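Local coordinates for uncharacterized protein (Bacteroides eggerthii, PDB 4FTD) that is of unknown function but carries a six-bladed beta-propeller beside an immunoglobulin-like domain and may take part in carbohydrate metabolism, at residues L180-K186 with K216-W220; Y192-A196 with G246-Y251. All coordinates share one frame; numbering follows the deposited sequence.

Contact 1: residues L180-K186 with K216-W220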
ATOM      1  N   LEU A 180      -9.042 -18.113  18.568  1.00 40.42           N
ATOM      2  CA  LEU A 180     -10.376 -18.320  18.116  1.00 39.63           C
ATOM      3  C   LEU A 180     -10.949 -19.604  18.656  1.00 40.03           C
ATOM      4  O   LEU A 180     -10.235 -20.597  18.813  1.00 40.56           O
ATOM      5  CB  LEU A 180     -10.354 -18.380  16.589  1.00 39.05           C
ATOM      6  CG  LEU A 180     -10.015 -17.068  15.858  1.00 43.17           C
ATOM      7  CD1 LEU A 180      -9.838 -17.351  14.355  1.00 42.69           C
ATOM      8  CD2 LEU A 180     -11.082 -15.970  16.067  1.00 41.98           C
ATOM      9  N   ASP A 181     -12.263 -19.618  18.870  1.00 41.84           N
ATOM     10  CA  ASP A 181     -12.983 -20.852  19.179  1.00 42.16           C
ATOM     11  C   ASP A 181     -12.980 -21.705  17.932  1.00 45.46           C
ATOM     12  O   ASP A 181     -13.538 -21.292  16.919  1.00 40.02           O
ATOM     13  CB  ASP A 181     -14.403 -20.512  19.638  1.00 44.91           C
ATOM     14  CG  ASP A 181     -15.215 -21.724  20.030  1.00 52.05           C
ATOM     15  OD1 ASP A 181     -14.815 -22.881  19.771  1.00 46.47           O
ATOM     16  OD2 ASP A 181     -16.290 -21.501  20.607  1.00 61.00           O
ATOM     17  N   VAL A 182     -12.302 -22.866  17.976  1.00 42.04           N
ATOM     18  CA  VAL A 182     -12.216 -23.780  16.815  1.00 42.11           C
ATOM     19  C   VAL A 182     -12.982 -25.098  17.094  1.00 41.07           C
ATOM     20  O   VAL A 182     -12.755 -26.105  16.450  1.00 39.63           O
ATOM     21  CB  VAL A 182     -10.756 -23.992  16.315  1.00 41.80           C
ATOM     22  CG1 VAL A 182     -10.217 -22.736  15.646  1.00 42.04           C
ATOM     23  CG2 VAL A 182      -9.838 -24.442  17.454  1.00 37.98           C
ATOM     24  N   THR A 183     -13.945 -25.081  18.011  1.00 41.86           N
ATOM     25  CA  THR A 183     -14.797 -26.279  18.267  1.00 48.87           C
ATOM     26  C   THR A 183     -15.520 -26.674  16.982  1.00 48.44           C
ATOM     27  O   THR A 183     -16.100 -25.827  16.313  1.00 43.71           O
ATOM     28  CB  THR A 183     -15.829 -26.015  19.365  1.00 52.14           C
ATOM     29  OG1 THR A 183     -15.150 -25.435  20.453  1.00 58.07           O
ATOM     30  CG2 THR A 183     -16.489 -27.333  19.870  1.00 53.33           C
ATOM     31  N   GLY A 184     -15.358 -27.927  16.564  1.00 53.37           N
ATOM     32  CA  GLY A 184     -15.967 -28.401  15.298  1.00 46.00           C
ATOM     33  C   GLY A 184     -15.342 -27.917  14.012  1.00 45.63           C
ATOM     34  O   GLY A 184     -15.862 -28.217  12.938  1.00 51.12           O
ATOM     35  N   VAL A 185     -14.224 -27.178  14.087  1.00 39.82           N
ATOM     36  CA  VAL A 185     -13.540 -26.710  12.912  1.00 37.66           C
ATOM     37  C   VAL A 185     -12.566 -27.847  12.513  1.00 44.68           C
ATOM     38  O   VAL A 185     -11.367 -27.835  12.847  1.00 45.86           O
ATOM     39  CB  VAL A 185     -12.857 -25.344  13.145  1.00 40.53           C
ATOM     40  CG1 VAL A 185     -12.059 -24.915  11.903  1.00 40.93           C
ATOM     41  CG2 VAL A 185     -13.911 -24.316  13.516  1.00 42.13           C
ATOM     42  N   LYS A 186     -13.124 -28.779  11.751  1.00 38.92           N
ATOM     43  CA  LYS A 186     -12.539 -30.067  11.359  1.00 41.48           C
ATOM     44  C   LYS A 186     -13.058 -30.517  10.000  1.00 37.53           C
ATOM     45  O   LYS A 186     -14.233 -30.338   9.688  1.00 42.04           O
ATOM     46  CB  LYS A 186     -12.918 -31.136  12.394  1.00 48.18           C
ATOM     47  CG  LYS A 186     -11.989 -31.170  13.593  1.00 67.52           C
ATOM     48  CD  LYS A 186     -10.797 -32.048  13.247  1.00 86.39           C
ATOM     49  CE  LYS A 186      -9.552 -31.810  14.091  1.00 84.39           C
ATOM     50  NZ  LYS A 186      -8.378 -32.274  13.272  1.00 55.94           N
ATOM     51  N   LYS A 216     -14.163 -26.561   3.284  1.00 38.06           N
ATOM     52  CA  LYS A 216     -15.020 -25.860   4.210  1.00 39.13           C
ATOM     53  C   LYS A 216     -14.553 -24.454   4.409  1.00 37.12           C
ATOM     54  O   LYS A 216     -13.346 -24.189   4.295  1.00 34.86           O
ATOM     55  CB  LYS A 216     -15.074 -26.639   5.526  1.00 37.86           C
ATOM     56  CG  LYS A 216     -15.618 -28.056   5.348  1.00 41.43           C
ATOM     57  CD  LYS A 216     -15.632 -28.859   6.630  1.00 38.89           C
ATOM     58  CE  LYS A 216     -16.748 -28.397   7.521  1.00 41.48           C
ATOM     59  NZ  LYS A 216     -16.663 -29.107   8.806  1.00 38.20           N
ATOM     60  N   ILE A 217     -15.513 -23.560   4.616  1.00 36.38           N
ATOM     61  CA  ILE A 217     -15.289 -22.152   4.922  1.00 36.05           C
ATOM     62  C   ILE A 217     -16.045 -21.866   6.220  1.00 32.58           C
ATOM     63  O   ILE A 217     -17.230 -22.227   6.375  1.00 39.41           O
ATOM     64  CB  ILE A 217     -15.770 -21.201   3.828  1.00 36.26           C
ATOM     65  CG1 ILE A 217     -15.179 -21.627   2.454  1.00 33.89           C
ATOM     66  CG2 ILE A 217     -15.438 -19.758   4.141  1.00 32.87           C
ATOM     67  CD1 ILE A 217     -15.700 -20.830   1.274  1.00 36.38           C
ATOM     68  N   TYR A 218     -15.312 -21.254   7.127  1.00 35.19           N
ATOM     69  CA  TYR A 218     -15.776 -20.901   8.432  1.00 32.91           C
ATOM     70  C   TYR A 218     -15.757 -19.380   8.640  1.00 35.07           C
ATOM     71  O   TYR A 218     -14.901 -18.672   8.078  1.00 37.66           O
ATOM     72  CB  TYR A 218     -14.853 -21.523   9.455  1.00 35.12           C
ATOM     73  CG  TYR A 218     -14.770 -23.044   9.387  1.00 32.58           C
ATOM     74  CD1 TYR A 218     -13.844 -23.667   8.564  1.00 34.85           C
ATOM     75  CD2 TYR A 218     -15.626 -23.846  10.163  1.00 38.19           C
ATOM     76  CE1 TYR A 218     -13.711 -25.059   8.537  1.00 37.85           C
ATOM     77  CE2 TYR A 218     -15.523 -25.237  10.135  1.00 40.56           C
ATOM     78  CZ  TYR A 218     -14.571 -25.838   9.313  1.00 38.50           C
ATOM     79  OH  TYR A 218     -14.423 -27.184   9.316  1.00 39.00           O
ATOM     80  N   TYR A 219     -16.652 -18.926   9.538  1.00 37.81           N
ATOM     81  CA  TYR A 219     -16.882 -17.527   9.811  1.00 39.63           C
ATOM     82  C   TYR A 219     -17.015 -17.261  11.306  1.00 38.02           C
ATOM     83  O   TYR A 219     -17.726 -18.003  12.014  1.00 40.39           O
ATOM     84  CB  TYR A 219     -18.200 -17.125   9.110  1.00 37.09           C
ATOM     85  CG  TYR A 219     -18.722 -15.706   9.373  1.00 37.41           C
ATOM     86  CD1 TYR A 219     -18.320 -14.633   8.584  1.00 41.49           C
ATOM     87  CD2 TYR A 219     -19.704 -15.470  10.322  1.00 39.03           C
ATOM     88  CE1 TYR A 219     -18.828 -13.363   8.789  1.00 39.05           C
ATOM     89  CE2 TYR A 219     -20.200 -14.195  10.536  1.00 41.46           C
ATOM     90  CZ  TYR A 219     -19.753 -13.146   9.761  1.00 45.48           C
ATOM     91  OH  TYR A 219     -20.233 -11.870   9.943  1.00 42.83           O
ATOM     92  N   TRP A 220     -16.361 -16.193  11.770  1.00 39.65           N
ATOM     93  CA  TRP A 220     -16.493 -15.691  13.121  1.00 41.28           C
ATOM     94  C   TRP A 220     -16.980 -14.261  13.033  1.00 44.42           C
ATOM     95  O   TRP A 220     -16.304 -13.400  12.433  1.00 40.92           O
ATOM     96  CB  TRP A 220     -15.129 -15.680  13.837  1.00 43.52           C
ATOM     97  CG  TRP A 220     -14.686 -17.020  14.279  1.00 39.20           C
ATOM     98  CD1 TRP A 220     -14.737 -17.526  15.554  1.00 41.36           C
ATOM     99  CD2 TRP A 220     -14.073 -18.016  13.473  1.00 37.58           C
ATOM    100  NE1 TRP A 220     -14.248 -18.804  15.575  1.00 40.79           N
ATOM    101  CE2 TRP A 220     -13.808 -19.123  14.310  1.00 38.75           C
ATOM    102  CE3 TRP A 220     -13.749 -18.103  12.107  1.00 34.85           C
ATOM    103  CZ2 TRP A 220     -13.218 -20.287  13.832  1.00 38.99           C
ATOM    104  CZ3 TRP A 220     -13.150 -19.262  11.645  1.00 38.63           C
ATOM    105  CH2 TRP A 220     -12.896 -20.332  12.498  1.00 36.51           C
TER
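W220 meets the loop 180-186 with the pyrrole side of its indole and with CZ2 of the six-membered ring. From CB the side chain turns away from its own carbonyl carbon, with CG beside the backbone N (chi1 -76°), and this sends the indole toward the loop. L180 CD2 sits over the face of the five-membered ring of W220, 4.1 Å from its centroid. W220 NE1 donates a hydrogen bond to D181 O at 2.9 Å; the oxygen lies in the indole plane, although the N-H...O angle of 140° leaves the bond bent. Farther out, W220 CZ2 touches two valines obliquely, V185 CG2 at 4.1 Å and V182 CG1 slightly farther off.

V185 serves a second aromatic as well. Its CG1 stands over the centre of the Y218 ring, 3.7 Å from the centroid and close to the ring normal, a CH-pi contact. Beyond the ring the contact turns polar. K216, bent at chi3 (75°), brings NZ to K186 O at 2.9 Å, almost in line with the carbonyl, and the same ammonium donates to Y218 OH at 3.0 Å. That phenol oxygen also receives a weak bond from K186 N, while the ammonium of K186 itself pairs with D191.

The loop holds its own shape through a type II turn from V182 to V185, with G184 at positive phi, and through an Asx turn, D181 OD1 accepting from T183 N; T183 OG1 bonds to the same oxygen. P227, from the loop leading to strand 228-233, packs against D181, V185 and W220.

The chemistry is therefore divided: aliphatic groups cover aromatic faces, while two loop carbonyls, D181 O and K186 O, are bound by the indole N-H and by the ammonium of K216, tying the link between two propeller blades to the third strand of the blade that follows.

Contact 2: residues Y192-A196 with G246-Y251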
ATOM      1  N   TYR A 192      -7.614 -26.071   8.445  1.00 34.96           N
ATOM      2  CA  TYR A 192      -7.558 -24.686   8.001  1.00 36.56           C
ATOM      3  C   TYR A 192      -6.160 -24.435   7.402  1.00 35.10           C
ATOM      4  O   TYR A 192      -5.185 -25.120   7.717  1.00 40.86           O
ATOM      5  CB  TYR A 192      -7.925 -23.686   9.073  1.00 34.87           C
ATOM      6  CG  TYR A 192      -7.568 -24.165  10.457  1.00 34.35           C
ATOM      7  CD1 TYR A 192      -6.258 -24.094  10.902  1.00 35.32           C
ATOM      8  CD2 TYR A 192      -8.528 -24.714  11.286  1.00 40.30           C
ATOM      9  CE1 TYR A 192      -5.902 -24.605  12.134  1.00 35.72           C
ATOM     10  CE2 TYR A 192      -8.182 -25.211  12.563  1.00 37.55           C
ATOM     11  CZ  TYR A 192      -6.872 -25.148  12.950  1.00 36.21           C
ATOM     12  OH  TYR A 192      -6.454 -25.596  14.136  1.00 42.04           O
ATOM     13  N   ASN A 193      -6.112 -23.432   6.548  1.00 34.89           N
ATOM     14  CA  ASN A 193      -4.929 -23.088   5.794  1.00 32.39           C
ATOM     15  C   ASN A 193      -4.915 -21.630   5.432  1.00 35.99           C
ATOM     16  O   ASN A 193      -4.068 -20.904   5.919  1.00 33.54           O
ATOM     17  CB  ASN A 193      -4.812 -23.973   4.573  1.00 30.72           C
ATOM     18  CG  ASN A 193      -3.424 -23.903   3.913  1.00 39.54           C
ATOM     19  OD1 ASN A 193      -2.422 -23.970   4.617  1.00 36.53           O
ATOM     20  ND2 ASN A 193      -3.359 -23.800   2.570  1.00 33.67           N
HETATM   21  N   MSE A 194      -5.875 -21.150   4.626  1.00 36.05           N
HETATM   22  CA  MSE A 194      -5.946 -19.692   4.309  1.00 36.05           C
HETATM   23  C   MSE A 194      -7.018 -19.055   5.185  1.00 35.87           C
HETATM   24  O   MSE A 194      -7.823 -19.732   5.762  1.00 36.34           O
HETATM   25  CB  MSE A 194      -6.329 -19.480   2.844  1.00 35.03           C
HETATM   26  CG  MSE A 194      -5.319 -20.020   1.892  1.00 37.76           C
HETATM   27 SE   MSE A 194      -3.608 -18.964   2.001  0.75 44.97          SE
HETATM   28  CE  MSE A 194      -2.318 -20.273   2.741  1.00 37.62           C
ATOM     29  N   GLY A 195      -7.019 -17.733   5.253  1.00 33.99           N
ATOM     30  CA  GLY A 195      -8.115 -17.024   5.906  1.00 30.20           C
ATOM     31  C   GLY A 195      -7.938 -15.532   5.686  1.00 32.37           C
ATOM     32  O   GLY A 195      -6.977 -15.117   5.038  1.00 36.32           O
ATOM     33  N   ALA A 196      -8.773 -14.746   6.327  1.00 34.19           N
ATOM     34  CA  ALA A 196      -8.752 -13.309   6.142  1.00 34.64           C
ATOM     35  C   ALA A 196      -9.562 -12.663   7.269  1.00 34.16           C
ATOM     36  O   ALA A 196     -10.536 -13.232   7.786  1.00 39.99           O
ATOM     37  CB  ALA A 196      -9.348 -12.952   4.763  1.00 39.91           C
ATOM     38  N   GLY A 246      -7.476 -24.851  -1.849  1.00 37.41           N
ATOM     39  CA  GLY A 246      -7.223 -24.291  -0.527  1.00 41.82           C
ATOM     40  C   GLY A 246      -5.791 -23.941  -0.255  1.00 40.18           C
ATOM     41  O   GLY A 246      -5.484 -23.470   0.827  1.00 34.89           O
ATOM     42  N   ASP A 247      -4.881 -24.194  -1.198  1.00 34.28           N
ATOM     43  CA  ASP A 247      -3.510 -23.759  -0.991  1.00 36.42           C
ATOM     44  C   ASP A 247      -3.369 -22.235  -0.949  1.00 34.18           C
ATOM     45  O   ASP A 247      -2.488 -21.750  -0.311  1.00 40.29           O
ATOM     46  CB  ASP A 247      -2.606 -24.254  -2.129  1.00 35.12           C
ATOM     47  CG  ASP A 247      -2.256 -25.726  -1.968  1.00 46.18           C
ATOM     48  OD1 ASP A 247      -1.587 -26.038  -0.949  1.00 37.53           O
ATOM     49  OD2 ASP A 247      -2.601 -26.537  -2.843  1.00 40.59           O
ATOM     50  N   ASN A 248      -4.224 -21.555  -1.713  1.00 34.69           N
ATOM     51  CA  ASN A 248      -4.270 -20.105  -1.863  1.00 40.70           C
ATOM     52  C   ASN A 248      -5.735 -19.701  -1.737  1.00 40.14           C
ATOM     53  O   ASN A 248      -6.606 -20.541  -1.837  1.00 37.30           O
ATOM     54  CB  ASN A 248      -3.663 -19.618  -3.195  1.00 39.38           C
ATOM     55  CG  ASN A 248      -4.354 -20.187  -4.413  1.00 38.45           C
ATOM     56  OD1 ASN A 248      -5.501 -19.799  -4.720  1.00 35.55           O
ATOM     57  ND2 ASN A 248      -3.665 -21.100  -5.141  1.00 37.47           N
ATOM     58  N   ALA A 249      -5.974 -18.447  -1.398  1.00 35.25           N
ATOM     59  CA  ALA A 249      -7.306 -17.895  -1.366  1.00 39.12           C
ATOM     60  C   ALA A 249      -7.240 -16.400  -1.566  1.00 40.69           C
ATOM     61  O   ALA A 249      -6.336 -15.736  -1.046  1.00 37.40           O
ATOM     62  CB  ALA A 249      -8.003 -18.223  -0.081  1.00 32.93           C
ATOM     63  N   SER A 250      -8.155 -15.884  -2.374  1.00 34.56           N
ATOM     64  CA  SER A 250      -8.320 -14.404  -2.492  1.00 35.60           C
ATOM     65  C   SER A 250      -9.753 -14.032  -2.124  1.00 36.70           C
ATOM     66  O   SER A 250     -10.687 -14.260  -2.878  1.00 37.77           O
ATOM     67  CB  SER A 250      -7.933 -13.918  -3.862  1.00 40.44           C
ATOM     68  OG  SER A 250      -6.727 -14.484  -4.310  1.00 39.47           O
ATOM     69  N   TYR A 251      -9.919 -13.608  -0.871  1.00 36.08           N
ATOM     70  CA  TYR A 251     -11.201 -13.198  -0.354  1.00 39.36           C
ATOM     71  C   TYR A 251     -11.457 -11.750  -0.780  1.00 39.99           C
ATOM     72  O   TYR A 251     -10.711 -10.860  -0.396  1.00 43.97           O
ATOM     73  CB  TYR A 251     -11.191 -13.313   1.163  1.00 36.62           C
ATOM     74  CG  TYR A 251     -11.094 -14.713   1.723  1.00 35.88           C
ATOM     75  CD1 TYR A 251      -9.836 -15.394   1.871  1.00 37.25           C
ATOM     76  CD2 TYR A 251     -12.254 -15.346   2.219  1.00 42.15           C
ATOM     77  CE1 TYR A 251      -9.814 -16.695   2.429  1.00 37.13           C
ATOM     78  CE2 TYR A 251     -12.217 -16.627   2.774  1.00 39.64           C
ATOM     79  CZ  TYR A 251     -11.031 -17.292   2.912  1.00 40.83           C
ATOM     80  OH  TYR A 251     -11.081 -18.570   3.495  1.00 41.45           O
TER
HETATM   81  O   HOH W   1      -0.777 -24.057   0.925  1.00 39.47           O
HETATM   82  O   HOH W   2      -7.580 -22.680   2.593  1.00 36.63           O
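Two neighbouring blades of the propeller meet here through their first strands: 192-196 belongs to strand 190-198, and the loop 246-249 runs into strand 250-253. A classic beta bulge, in which N193 and M194 both face S205, lets these successive residues each direct a side chain at the next blade. N193 extends with CG anti to the backbone N (chi1 -166°), and its ND2 reaches G246 O at 2.8 Å. The bond is nearly straight (168°), and the oxygen lies in the amide plane. Water 1 accepts from the same ND2 and donates to D247 O and D247 OD1; that carboxylate also forms a salt bridge with R244. Water 2 links M194 N to G246 O.

M194, a selenomethionine bent at chi2 and chi3, lies along 246-249: CB meets A249 CB at 3.6 Å, CG lies as close to G246 O, and CE ends 3.4 Å from D247 O. Farther along, the Y251 ring presents its edge to M194 CB, while A196 CB touches Y251 CD1 obliquely at 3.8 Å. Y251 OH bonds to S205 OG on strand 201-207, next to 190-198 in the same blade. Replacing Y251 by alanine is likely to open a gap beside G195 and A196 and to leave S205 OG without this phenol partner.

Side-chain packing between the first strands of successive four-stranded antiparallel blades is characteristic of the beta-propeller fold.

In the fold
Both contacts involve the four-stranded antiparallel blade made of strands 190-198, 201-207, 215-220 and 228-233, and their centres lie 13 Å apart. Contact 1 fastens the loop that enters this blade to its third strand, 30 Å from the centre of the chain; contact 2, at 21 Å, joins its first strand to the next blade. They meet directly where V185 CG1 packs against Y192 CD2 at 3.6 Å, so one methyl lies between the rings of Y218 and Y192. The segments alternate because 192-196 falls between those of contact 1 while 246-251 lies beyond both. With no ligand or established active site to refer to, the pair illustrates cohesion within and between blades.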